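Local coordinates for RNA-binding protein RMD9, mitochondrial (Saccharomyces cerevisiae S288C, PDB 7A9X), which binds the 5'-AAUAA[U/C]AUUCUU-3' element in the 3'-UTRs of mitochondrial mRNAs and takes part in their processing or stability, at residues 89-92 with 93-97; 189-192 with 193-197; 349-352 with 353-357; 304-308 with 309-313; 38-41 with 42-45. One frame throughout, in Å; residues are numbered along the deposited sequence.

Interaction 1 of 5, residues 89-92 with 93-97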
# COMPACT_ATOMS: atom_id res chain seq x y z
N ARG A 89 -7.30 -7.81 -24.18
CA ARG A 89 -7.33 -7.98 -25.63
C ARG A 89 -6.00 -7.59 -26.27
O ARG A 89 -5.48 -8.31 -27.13
CB ARG A 89 -8.48 -7.16 -26.23
CG ARG A 89 -8.39 -6.94 -27.73
CD ARG A 89 -8.68 -8.21 -28.52
NE ARG A 89 -8.93 -7.92 -29.93
CZ ARG A 89 -9.08 -8.84 -30.88
NH1 ARG A 89 -9.31 -8.47 -32.13
NH2 ARG A 89 -9.00 -10.13 -30.57
N ALA A 90 -5.45 -6.45 -25.87
CA ALA A 90 -4.15 -6.04 -26.38
C ALA A 90 -3.07 -7.06 -26.02
O ALA A 90 -2.20 -7.37 -26.83
CB ALA A 90 -3.77 -4.65 -25.86
N MET A 91 -3.12 -7.58 -24.79
CA MET A 91 -2.15 -8.58 -24.38
C MET A 91 -2.35 -9.88 -25.15
O MET A 91 -1.38 -10.57 -25.48
CB MET A 91 -2.26 -8.83 -22.88
CG MET A 91 -0.97 -9.31 -22.26
SD MET A 91 0.34 -8.10 -22.51
CE MET A 91 1.77 -9.16 -22.51
N GLU A 92 -3.60 -10.23 -25.43
CA GLU A 92 -3.88 -11.40 -26.26
C GLU A 92 -3.34 -11.21 -27.67
O GLU A 92 -2.74 -12.13 -28.24
CB GLU A 92 -5.39 -11.67 -26.28
CG GLU A 92 -5.94 -12.14 -27.62
CD GLU A 92 -7.45 -12.13 -27.65
OE1 GLU A 92 -8.07 -12.61 -26.67
OE2 GLU A 92 -8.02 -11.63 -28.64
N LEU A 93 -3.52 -10.02 -28.25
CA LEU A 93 -2.99 -9.76 -29.58
C LEU A 93 -1.47 -9.74 -29.58
O LEU A 93 -0.85 -10.02 -30.61
CB LEU A 93 -3.53 -8.43 -30.10
CG LEU A 93 -5.03 -8.38 -30.41
CD1 LEU A 93 -5.48 -6.96 -30.73
CD2 LEU A 93 -5.36 -9.33 -31.56
N TYR A 94 -0.85 -9.42 -28.44
CA TYR A 94 0.61 -9.34 -28.37
C TYR A 94 1.25 -10.69 -28.65
O TYR A 94 2.24 -10.77 -29.39
CB TYR A 94 1.04 -8.82 -27.00
CG TYR A 94 2.51 -9.03 -26.71
CD1 TYR A 94 3.47 -8.19 -27.26
CD2 TYR A 94 2.93 -10.06 -25.88
CE1 TYR A 94 4.81 -8.38 -27.00
CE2 TYR A 94 4.27 -10.25 -25.61
CZ TYR A 94 5.21 -9.41 -26.17
OH TYR A 94 6.54 -9.60 -25.91
N TYR A 95 0.72 -11.76 -28.07
CA TYR A 95 1.32 -13.08 -28.26
C TYR A 95 1.21 -13.55 -29.70
O TYR A 95 2.02 -14.36 -30.15
CB TYR A 95 0.67 -14.09 -27.31
CG TYR A 95 0.89 -13.76 -25.85
CD1 TYR A 95 2.17 -13.82 -25.30
CD2 TYR A 95 -0.16 -13.39 -25.03
CE1 TYR A 95 2.38 -13.52 -23.97
CE2 TYR A 95 0.04 -13.08 -23.69
CZ TYR A 95 1.32 -13.15 -23.17
OH TYR A 95 1.53 -12.86 -21.84
N SER A 96 0.22 -13.04 -30.44
CA SER A 96 0.10 -13.32 -31.87
C SER A 96 0.93 -12.36 -32.71
O SER A 96 1.53 -12.77 -33.71
CB SER A 96 -1.37 -13.24 -32.29
OG SER A 96 -1.49 -13.30 -33.71
N LEU A 97 0.98 -11.09 -32.32
CA LEU A 97 1.67 -10.08 -33.11
C LEU A 97 3.17 -10.03 -32.87
O LEU A 97 3.87 -9.34 -33.62
CB LEU A 97 1.07 -8.70 -32.84
CG LEU A 97 -0.31 -8.45 -33.44
CD1 LEU A 97 -0.81 -7.07 -33.06
CD2 LEU A 97 -0.26 -8.60 -34.95
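Arg89 pairs with Glu92 and packs on Leu93, one turn further along near the C-terminal end of helix 78-97. Arg89 NH2 is 2.6 Å from Glu92 OE2, a salt bridge with the oxygen in the guanidinium plane. That bond helps to fix the turn of the group, and one guanidinium face is set against Leu93. Leu93 CD2 lies over the centre of this face, 3.8 Å above the plane. The branch CD1 of Leu93 is 3.7 Å from Arg89 NE. A bend at chi2 (72°) carries the arginine chain along to this position. With an alanine here, the Glu92 carboxylate would probably be left without its charged mate, and Leu93 without the flat cover over its methyls. The main chain adds the i to i+4 bonds of the helix. Leu93 N bonds to Arg89 O at 2.8 Å. One residue on, Tyr94 N bonds to Ala90 O at 2.9 Å and makes a further weak bond to Met91 O. Elsewhere on the helix, Met91 lies beside Tyr94, both side chains pointing the same way. This is an oblique Met-aromatic contact, with Met91 SD 5.4 Å from the centroid of the Tyr94 ring. Tyr94 CD2 in turn lies over the rim of one face of the Tyr95 ring. Both phenols reach helix 151-161: Tyr95 OH bonds to Asp154, and Tyr94 OH weakly to Asp158. The methyl Met91 CE touches both tyrosines, 3.7 Å from Tyr94 CD2 and 3.8 Å from Tyr95 OH.

Interaction 2 of 5, residues 189-192 with 193-197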
# COMPACT_ATOMS: atom_id res chain seq x y z
N ARG A 189 19.22 -6.28 -13.40
CA ARG A 189 19.56 -7.40 -14.28
C ARG A 189 19.07 -7.15 -15.70
O ARG A 189 19.81 -7.33 -16.66
CB ARG A 189 18.96 -8.70 -13.73
CG ARG A 189 19.41 -9.05 -12.32
CD ARG A 189 18.57 -10.20 -11.77
NE ARG A 189 18.69 -10.33 -10.32
CZ ARG A 189 17.91 -11.10 -9.57
NH1 ARG A 189 16.94 -11.81 -10.13
NH2 ARG A 189 18.10 -11.15 -8.26
N ILE A 190 17.80 -6.74 -15.84
CA ILE A 190 17.24 -6.48 -17.17
C ILE A 190 18.01 -5.37 -17.87
O ILE A 190 18.32 -5.46 -19.06
CB ILE A 190 15.74 -6.15 -17.06
CG1 ILE A 190 14.96 -7.37 -16.58
CG2 ILE A 190 15.20 -5.66 -18.40
CD1 ILE A 190 13.47 -7.11 -16.42
N TRP A 191 18.33 -4.30 -17.13
CA TRP A 191 19.03 -3.17 -17.74
C TRP A 191 20.42 -3.56 -18.19
O TRP A 191 20.82 -3.28 -19.33
CB TRP A 191 19.08 -2.00 -16.75
CG TRP A 191 19.90 -0.84 -17.23
CD1 TRP A 191 19.57 0.04 -18.22
CD2 TRP A 191 21.17 -0.42 -16.71
NE1 TRP A 191 20.57 0.98 -18.36
CE2 TRP A 191 21.56 0.72 -17.45
CE3 TRP A 191 22.01 -0.89 -15.71
CZ2 TRP A 191 22.76 1.39 -17.21
CZ3 TRP A 191 23.21 -0.23 -15.47
CH2 TRP A 191 23.57 0.90 -16.22
N GLU A 192 21.18 -4.23 -17.32
CA GLU A 192 22.55 -4.59 -17.68
C GLU A 192 22.59 -5.74 -18.68
O GLU A 192 23.57 -5.87 -19.42
CB GLU A 192 23.34 -4.94 -16.42
CG GLU A 192 24.75 -4.36 -16.41
CD GLU A 192 25.08 -3.65 -15.11
OE1 GLU A 192 24.46 -3.98 -14.07
OE2 GLU A 192 25.96 -2.77 -15.12
N ALA A 193 21.56 -6.58 -18.71
CA ALA A 193 21.50 -7.61 -19.75
C ALA A 193 21.17 -7.01 -21.11
O ALA A 193 21.47 -7.64 -22.13
CB ALA A 193 20.47 -8.68 -19.38
N SER A 194 20.57 -5.82 -21.15
CA SER A 194 20.32 -5.15 -22.41
C SER A 194 21.60 -4.70 -23.10
O SER A 194 21.59 -4.46 -24.31
CB SER A 194 19.40 -3.95 -22.20
OG SER A 194 20.04 -2.97 -21.40
N LYS A 195 22.70 -4.59 -22.35
CA LYS A 195 23.97 -4.21 -22.97
C LYS A 195 24.43 -5.26 -23.97
O LYS A 195 24.90 -4.93 -25.06
CB LYS A 195 25.03 -4.00 -21.89
CG LYS A 195 24.71 -2.90 -20.89
CD LYS A 195 25.81 -2.79 -19.84
CE LYS A 195 25.52 -1.68 -18.84
NZ LYS A 195 26.56 -1.61 -17.78
N ASN A 196 24.28 -6.54 -23.62
CA ASN A 196 24.73 -7.63 -24.48
C ASN A 196 23.55 -8.24 -25.24
O ASN A 196 23.21 -9.41 -25.10
CB ASN A 196 25.45 -8.69 -23.65
CG ASN A 196 26.81 -8.22 -23.15
OD1 ASN A 196 27.55 -7.55 -23.87
ND2 ASN A 196 27.13 -8.57 -21.91
N LEU A 197 22.93 -7.40 -26.07
CA LEU A 197 21.84 -7.83 -26.94
C LEU A 197 22.27 -7.73 -28.40
O LEU A 197 23.01 -6.82 -28.78
CB LEU A 197 20.59 -6.98 -26.71
CG LEU A 197 19.82 -7.21 -25.41
CD1 LEU A 197 18.55 -6.38 -25.39
CD2 LEU A 197 19.51 -8.69 -25.23
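Trp191 has Lys195 over one face of its indole. Lys195 CE sits 4.2 Å above the ring plane, offset toward the rim. The contact belongs to the C-terminal end of helix 184-193, in the part of the chain assigned to repeat PPR1. The ring nitrogen Trp191 NE1 is bonded to the backbone oxygen of Phe206, and the indole also packs on Val211, Met215 and Leu219 of helix 209-223. The second flat group is the Glu192 carboxylate. Lys195 NZ meets Glu192 OE2 on its anti side at 3.0 Å, a salt bridge, with the nitrogen 18° out of the carboxylate plane. The two side chains run alongside each other and point the same way. Their aliphatic parts touch too, with Lys195 CE 3.7 Å from Glu192 CG. Lys195 can span this length because its chain is fully extended beyond CG. The ammonium thus ends at the acid, while the carbon before it rests over the rim of the indole. The backbone keeps helical bonding as the helix runs out. Ala193 N bonds to Arg189 O at 2.8 Å. Further on the bonding is weaker, with Lys195 N 3.3 Å from Glu192 O.

Interaction 3 of 5, residues 349-352 with 353-357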
# COMPACT_ATOMS: atom_id res chain seq x y z
N LYS A 349 -5.48 18.88 7.57
CA LYS A 349 -6.17 20.06 7.05
C LYS A 349 -6.00 20.19 5.54
O LYS A 349 -6.93 20.62 4.85
CB LYS A 349 -5.67 21.32 7.75
CG LYS A 349 -6.26 21.53 9.13
CD LYS A 349 -5.83 22.87 9.72
CE LYS A 349 -6.53 23.12 11.05
NZ LYS A 349 -6.13 24.42 11.66
N PHE A 350 -4.83 19.82 5.01
CA PHE A 350 -4.63 19.86 3.57
C PHE A 350 -5.54 18.88 2.85
O PHE A 350 -6.16 19.23 1.84
CB PHE A 350 -3.16 19.56 3.24
CG PHE A 350 -2.83 19.71 1.78
CD1 PHE A 350 -2.40 20.92 1.27
CD2 PHE A 350 -2.94 18.62 0.91
CE1 PHE A 350 -2.09 21.06 -0.07
CE2 PHE A 350 -2.63 18.75 -0.43
CZ PHE A 350 -2.21 19.97 -0.93
N TYR A 351 -5.64 17.65 3.36
CA TYR A 351 -6.48 16.65 2.71
C TYR A 351 -7.95 17.01 2.80
O TYR A 351 -8.65 17.10 1.79
CB TYR A 351 -6.22 15.27 3.33
CG TYR A 351 -4.85 14.69 3.01
CD1 TYR A 351 -4.28 14.86 1.76
CD2 TYR A 351 -4.14 13.99 3.97
CE1 TYR A 351 -3.03 14.33 1.47
CE2 TYR A 351 -2.90 13.46 3.70
CZ TYR A 351 -2.35 13.63 2.45
OH TYR A 351 -1.11 13.10 2.18
N GLY A 352 -8.45 17.23 4.02
CA GLY A 352 -9.86 17.55 4.20
C GLY A 352 -10.74 16.43 3.66
O GLY A 352 -10.58 15.26 4.02
N ASN A 353 -11.67 16.80 2.79
CA ASN A 353 -12.55 15.85 2.13
C ASN A 353 -12.17 15.62 0.67
O ASN A 353 -12.91 14.97 -0.06
CB ASN A 353 -14.01 16.32 2.21
CG ASN A 353 -14.44 16.63 3.63
OD1 ASN A 353 -14.89 15.74 4.36
ND2 ASN A 353 -14.32 17.89 4.03
N THR A 354 -11.02 16.14 0.24
CA THR A 354 -10.64 16.08 -1.17
C THR A 354 -10.15 14.70 -1.57
O THR A 354 -10.31 14.30 -2.73
CB THR A 354 -9.55 17.13 -1.46
OG1 THR A 354 -9.93 18.38 -0.89
CG2 THR A 354 -9.36 17.30 -2.97
N VAL A 355 -9.56 13.95 -0.64
CA VAL A 355 -8.91 12.70 -0.96
C VAL A 355 -9.79 11.53 -0.54
O VAL A 355 -10.78 11.69 0.17
CB VAL A 355 -7.51 12.60 -0.31
CG1 VAL A 355 -6.65 13.78 -0.72
CG2 VAL A 355 -7.64 12.51 1.20
N ASN A 356 -9.42 10.33 -0.98
CA ASN A 356 -10.16 9.14 -0.62
C ASN A 356 -9.95 8.80 0.86
O ASN A 356 -8.93 9.19 1.45
CB ASN A 356 -9.71 7.97 -1.49
CG ASN A 356 -9.64 8.33 -2.96
OD1 ASN A 356 -10.65 8.35 -3.66
ND2 ASN A 356 -8.43 8.61 -3.44
N PRO A 357 -10.90 8.10 1.47
CA PRO A 357 -10.71 7.70 2.87
C PRO A 357 -9.53 6.76 3.08
O PRO A 357 -8.98 6.70 4.19
CB PRO A 357 -12.04 7.02 3.22
CG PRO A 357 -13.02 7.58 2.25
CD PRO A 357 -12.25 7.78 0.98
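Tyr351 and Val355 cross obliquely, the tyrosine at the end of helix 337-351 and the valine just beyond a turn. The turn is a type II' beta turn from Tyr351 to Thr354. It reverses the chain between the helix and the loop that leads into helix 357-374. Both branches of the valine touch the tyrosine. Val355 CG1 approaches the ring obliquely, 3.6 Å from Tyr351 CD1. Val355 CG2 reaches the root of the side chain, 3.8 Å from Tyr351 CB. The tyrosine CG is anti to the carbonyl carbon (chi1 -69°), which sets the near side of the ring beside the valine. The far end of the ring is held elsewhere, because Tyr351 OH bonds to the backbone oxygen of Leu318. Tyr351 and Val355 also each pack on an adenine base of the bound RNA, so this small apolar patch is part of the RNA-binding surface. Helix 357-374 adds Ile359, Leu360 and Leu363 around the tyrosine. Gly352 suits the turn: its phi is positive (60°), and a beta carbon here would run into Asn353 N. The reversal is closed by Tyr351 O, which has two donors from Thr354. Thr354 N lies 3.0 Å from Tyr351 O in a good bond, and the hydroxyl Thr354 OG1 adds a weak one to the same Tyr351 O at 3.2 Å.

Interaction 4 of 5, residues 304-308 with 309-313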
# COMPACT_ATOMS: atom_id res chain seq x y z
N PHE A 304 7.86 20.59 2.41
CA PHE A 304 6.52 20.22 2.84
C PHE A 304 5.63 21.45 2.97
O PHE A 304 4.45 21.40 2.60
CB PHE A 304 6.59 19.45 4.17
CG PHE A 304 5.25 19.17 4.78
CD1 PHE A 304 4.51 18.07 4.38
CD2 PHE A 304 4.73 20.00 5.77
CE1 PHE A 304 3.28 17.80 4.94
CE2 PHE A 304 3.50 19.74 6.34
CZ PHE A 304 2.77 18.64 5.93
N ASP A 305 6.17 22.55 3.50
CA ASP A 305 5.40 23.78 3.60
C ASP A 305 5.11 24.37 2.23
O ASP A 305 4.07 25.02 2.04
CB ASP A 305 6.14 24.80 4.46
CG ASP A 305 6.36 24.31 5.89
OD1 ASP A 305 5.50 23.56 6.40
OD2 ASP A 305 7.38 24.69 6.49
N LYS A 306 6.00 24.15 1.26
CA LYS A 306 5.77 24.65 -0.09
C LYS A 306 4.53 24.02 -0.73
O LYS A 306 3.90 24.65 -1.58
CB LYS A 306 7.00 24.40 -0.96
CG LYS A 306 8.20 25.24 -0.55
CD LYS A 306 9.40 25.02 -1.47
CE LYS A 306 10.53 25.98 -1.12
NZ LYS A 306 11.69 25.84 -2.03
N ILE A 307 4.17 22.81 -0.32
CA ILE A 307 2.91 22.22 -0.77
C ILE A 307 1.75 22.77 0.05
O ILE A 307 0.69 23.10 -0.50
CB ILE A 307 2.98 20.69 -0.69
CG1 ILE A 307 4.14 20.16 -1.55
CG2 ILE A 307 1.66 20.07 -1.14
CD1 ILE A 307 4.23 18.66 -1.58
N ILE A 308 1.92 22.87 1.37
CA ILE A 308 0.85 23.34 2.24
C ILE A 308 0.47 24.78 1.90
O ILE A 308 -0.71 25.13 1.82
CB ILE A 308 1.26 23.20 3.72
CG1 ILE A 308 1.56 21.74 4.06
CG2 ILE A 308 0.17 23.76 4.63
CD1 ILE A 308 0.37 20.80 3.94
N ASN A 309 1.47 25.63 1.68
CA ASN A 309 1.23 27.04 1.37
C ASN A 309 0.99 27.30 -0.11
O ASN A 309 0.81 28.46 -0.50
CB ASN A 309 2.41 27.89 1.85
CG ASN A 309 2.62 27.79 3.35
OD1 ASN A 309 1.68 27.54 4.11
ND2 ASN A 309 3.86 27.99 3.79
N ASP A 310 1.00 26.25 -0.95
CA ASP A 310 0.71 26.38 -2.38
C ASP A 310 1.68 27.36 -3.05
O ASP A 310 1.29 28.22 -3.83
CB ASP A 310 -0.74 26.79 -2.61
CG ASP A 310 -1.29 26.31 -3.94
OD1 ASP A 310 -0.60 25.52 -4.61
OD2 ASP A 310 -2.40 26.73 -4.31
N GLU A 311 2.97 27.20 -2.73
CA GLU A 311 4.01 28.11 -3.19
C GLU A 311 4.59 27.74 -4.55
O GLU A 311 5.29 28.56 -5.15
CB GLU A 311 5.15 28.18 -2.17
CG GLU A 311 4.75 28.69 -0.80
CD GLU A 311 5.92 28.72 0.16
OE1 GLU A 311 7.07 28.59 -0.31
OE2 GLU A 311 5.69 28.87 1.37
N MET A 312 4.34 26.54 -5.03
CA MET A 312 5.06 26.18 -6.24
C MET A 312 4.26 26.55 -7.49
O MET A 312 3.03 26.56 -7.46
CB MET A 312 5.37 24.69 -6.25
CG MET A 312 6.15 24.25 -5.03
SD MET A 312 7.54 25.37 -4.73
CE MET A 312 8.92 24.29 -5.12
N PRO A 313 4.94 26.87 -8.59
CA PRO A 313 4.23 27.18 -9.84
C PRO A 313 3.62 25.98 -10.53
O PRO A 313 2.93 26.15 -11.53
CB PRO A 313 5.33 27.82 -10.71
CG PRO A 313 6.60 27.23 -10.19
CD PRO A 313 6.40 27.08 -8.71
O HOH W 1 2.54 24.51 -4.45
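Lys306 O is gripped from two sources at the end of helix 297-308. Glu311 N bonds to it at 2.9 Å, in the carbonyl plane. A water molecule also donates to Lys306 O, at 3.2 Å. The same water donates to Asp310 OD1 and accepts from Met312 N at 2.8 Å, tying the loop to the helix end. Asp310 has positive phi (58°), and its N makes a weak bond to Ile307 O. With the bond from Glu311 N, this completes a Schellman motif at the end of repeat PPR4. Just before it, Asn309 N bonds to Asp305 O at 2.7 Å. The side chains follow the turn. Asn309 ND2 reaches Glu311 OE2 at 3.2 Å, on the anti side and 24° out of the carboxylate plane, though the oxygen lies in the amide plane of Asn309. Bends at chi2 and chi3 bring the end of Met312 back to the extended Lys306 chain. Met312 SD and CE both lie 3.8 Å from Lys306 CD. With a glycine in place of Met312, this length of Lys306 would probably lose its apolar cover and be freer to turn. Lys306 also makes a cation-pi contact with Phe303. Lys306 NZ is 5.6 Å from Glu311 OE1, not in contact, yet its charge probably tempers that of the acid, which sits near the C-terminal, partly negative end of the helix.

Interaction 5 of 5, residues 38-41 with 42-45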
# COMPACT_ATOMS: atom_id res chain seq x y z
N SER A 38 1.07 -7.09 -45.21
CA SER A 38 -0.03 -7.13 -44.25
C SER A 38 -0.60 -8.53 -44.07
O SER A 38 -1.76 -8.78 -44.44
CB SER A 38 -1.13 -6.17 -44.69
OG SER A 38 -1.80 -6.64 -45.85
N PRO A 39 0.16 -9.48 -43.50
CA PRO A 39 -0.44 -10.77 -43.13
C PRO A 39 -1.21 -10.67 -41.82
O PRO A 39 -2.29 -11.24 -41.67
CB PRO A 39 0.77 -11.71 -43.00
CG PRO A 39 1.93 -10.95 -43.59
CD PRO A 39 1.62 -9.51 -43.35
N TRP A 40 -0.64 -9.93 -40.86
CA TRP A 40 -1.26 -9.65 -39.57
C TRP A 40 -1.95 -8.30 -39.55
O TRP A 40 -1.90 -7.59 -38.55
CB TRP A 40 -0.22 -9.72 -38.45
CG TRP A 40 0.34 -11.09 -38.17
CD1 TRP A 40 -0.13 -11.99 -37.26
CD2 TRP A 40 1.50 -11.68 -38.76
NE1 TRP A 40 0.65 -13.12 -37.27
CE2 TRP A 40 1.66 -12.96 -38.18
CE3 TRP A 40 2.41 -11.27 -39.74
CZ2 TRP A 40 2.70 -13.82 -38.54
CZ3 TRP A 40 3.44 -12.13 -40.09
CH2 TRP A 40 3.58 -13.39 -39.50
N ARG A 41 -2.59 -7.90 -40.66
CA ARG A 41 -3.10 -6.54 -40.76
C ARG A 41 -4.22 -6.27 -39.75
O ARG A 41 -4.19 -5.27 -39.03
CB ARG A 41 -3.60 -6.26 -42.18
CG ARG A 41 -4.01 -4.81 -42.38
CD ARG A 41 -4.46 -4.55 -43.80
NE ARG A 41 -4.91 -3.17 -43.97
CZ ARG A 41 -5.39 -2.68 -45.11
NH1 ARG A 41 -5.77 -1.41 -45.18
NH2 ARG A 41 -5.50 -3.46 -46.18
N HIS A 42 -5.22 -7.16 -39.70
CA HIS A 42 -6.36 -6.92 -38.82
C HIS A 42 -5.94 -6.94 -37.35
O HIS A 42 -6.46 -6.17 -36.54
CB HIS A 42 -7.46 -7.95 -39.08
CG HIS A 42 -8.59 -7.88 -38.10
ND1 HIS A 42 -8.76 -8.81 -37.09
CD2 HIS A 42 -9.60 -6.99 -37.97
CE1 HIS A 42 -9.84 -8.50 -36.39
NE2 HIS A 42 -10.36 -7.40 -36.90
N GLU A 43 -5.01 -7.83 -36.99
CA GLU A 43 -4.55 -7.88 -35.61
C GLU A 43 -3.71 -6.66 -35.26
O GLU A 43 -3.77 -6.16 -34.13
CB GLU A 43 -3.76 -9.16 -35.37
CG GLU A 43 -4.57 -10.42 -35.58
CD GLU A 43 -3.78 -11.68 -35.32
OE1 GLU A 43 -2.62 -11.56 -34.87
OE2 GLU A 43 -4.31 -12.78 -35.56
N LEU A 44 -2.91 -6.17 -36.21
CA LEU A 44 -2.15 -4.94 -35.99
C LEU A 44 -3.07 -3.73 -35.89
O LEU A 44 -2.85 -2.84 -35.06
CB LEU A 44 -1.12 -4.74 -37.10
CG LEU A 44 0.13 -5.62 -37.07
CD1 LEU A 44 0.86 -5.53 -38.40
CD2 LEU A 44 1.05 -5.20 -35.94
N LEU A 45 -4.10 -3.68 -36.74
CA LEU A 45 -5.02 -2.55 -36.71
C LEU A 45 -5.82 -2.51 -35.41
O LEU A 45 -5.96 -1.45 -34.79
CB LEU A 45 -5.96 -2.60 -37.91
CG LEU A 45 -5.63 -1.65 -39.06
CD1 LEU A 45 -5.74 -0.20 -38.60
CD2 LEU A 45 -4.24 -1.93 -39.64
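Trp40 meets Glu43 at the edge of its indole, near the ring plane. The touching pair is Trp40 CD1 and Glu43 OE1, 3.5 Å apart. The indole and carboxylate planes are turned 64° against each other. In both residues CG is anti to the carbonyl carbon (chi1 -68° in Trp40, -61° in Glu43), and this brings the CD1 edge of the indole to the carboxylate. The same Glu43 OE1 is hydrogen-bonded to Ser96 OG, which fixes it from helix 78-97. Trp40 itself packs on Leu97 of that helix and on Ser100 and Pro101 beyond it. The backbone of Trp40 starts the helix: Leu44 N bonds to Trp40 O at 2.9 Å. Leu44 also lays its side chain against this carbonyl, with Leu44 CG 3.2 Å from Trp40 O. A looser apolar contact joins Trp40 CB to Leu44 CD1 at 4.3 Å. Trp40 holds the N-cap position of helix 41-48, so these contacts make up the first helical turn, close to the start of the ordered chain. Arg41 comes next, and its carbonyl takes the following i to i+4 bond. Leu45 N bonds to Arg41 O at 2.8 Å. Beside this bond the side chains of Arg41 and Leu45 run together and point the same way. Arg41 CG is 4.0 Å from Leu45 CD2, while Leu45 CD2 also lies 3.4 Å from Arg41 O. The arginine is extended from CG to NE and touches the leucine only near its root.

Interactions 5 and 1 touch, with centres 12 Å apart. Leu97 CD2 packs on Trp40 CB and on Leu44 CG, both at 3.7 Å. They join helix 41-48 to helix 78-97. Interaction 2 lies on the same side of the chain's centre, about 12 Å from interaction 1 at the nearest atoms. Interactions 4 and 3 form a second touching pair, 16 Å between centres, where Phe350 CB meets Ile308 CD1 at 3.8 Å. Interaction 3 is the one closest to the RNA, about 4 Å at the nearest atoms. The nearest atom of interaction 4 is about 9 Å from the bound RNA. The other three stand further from it, at about 15 to 16 Å.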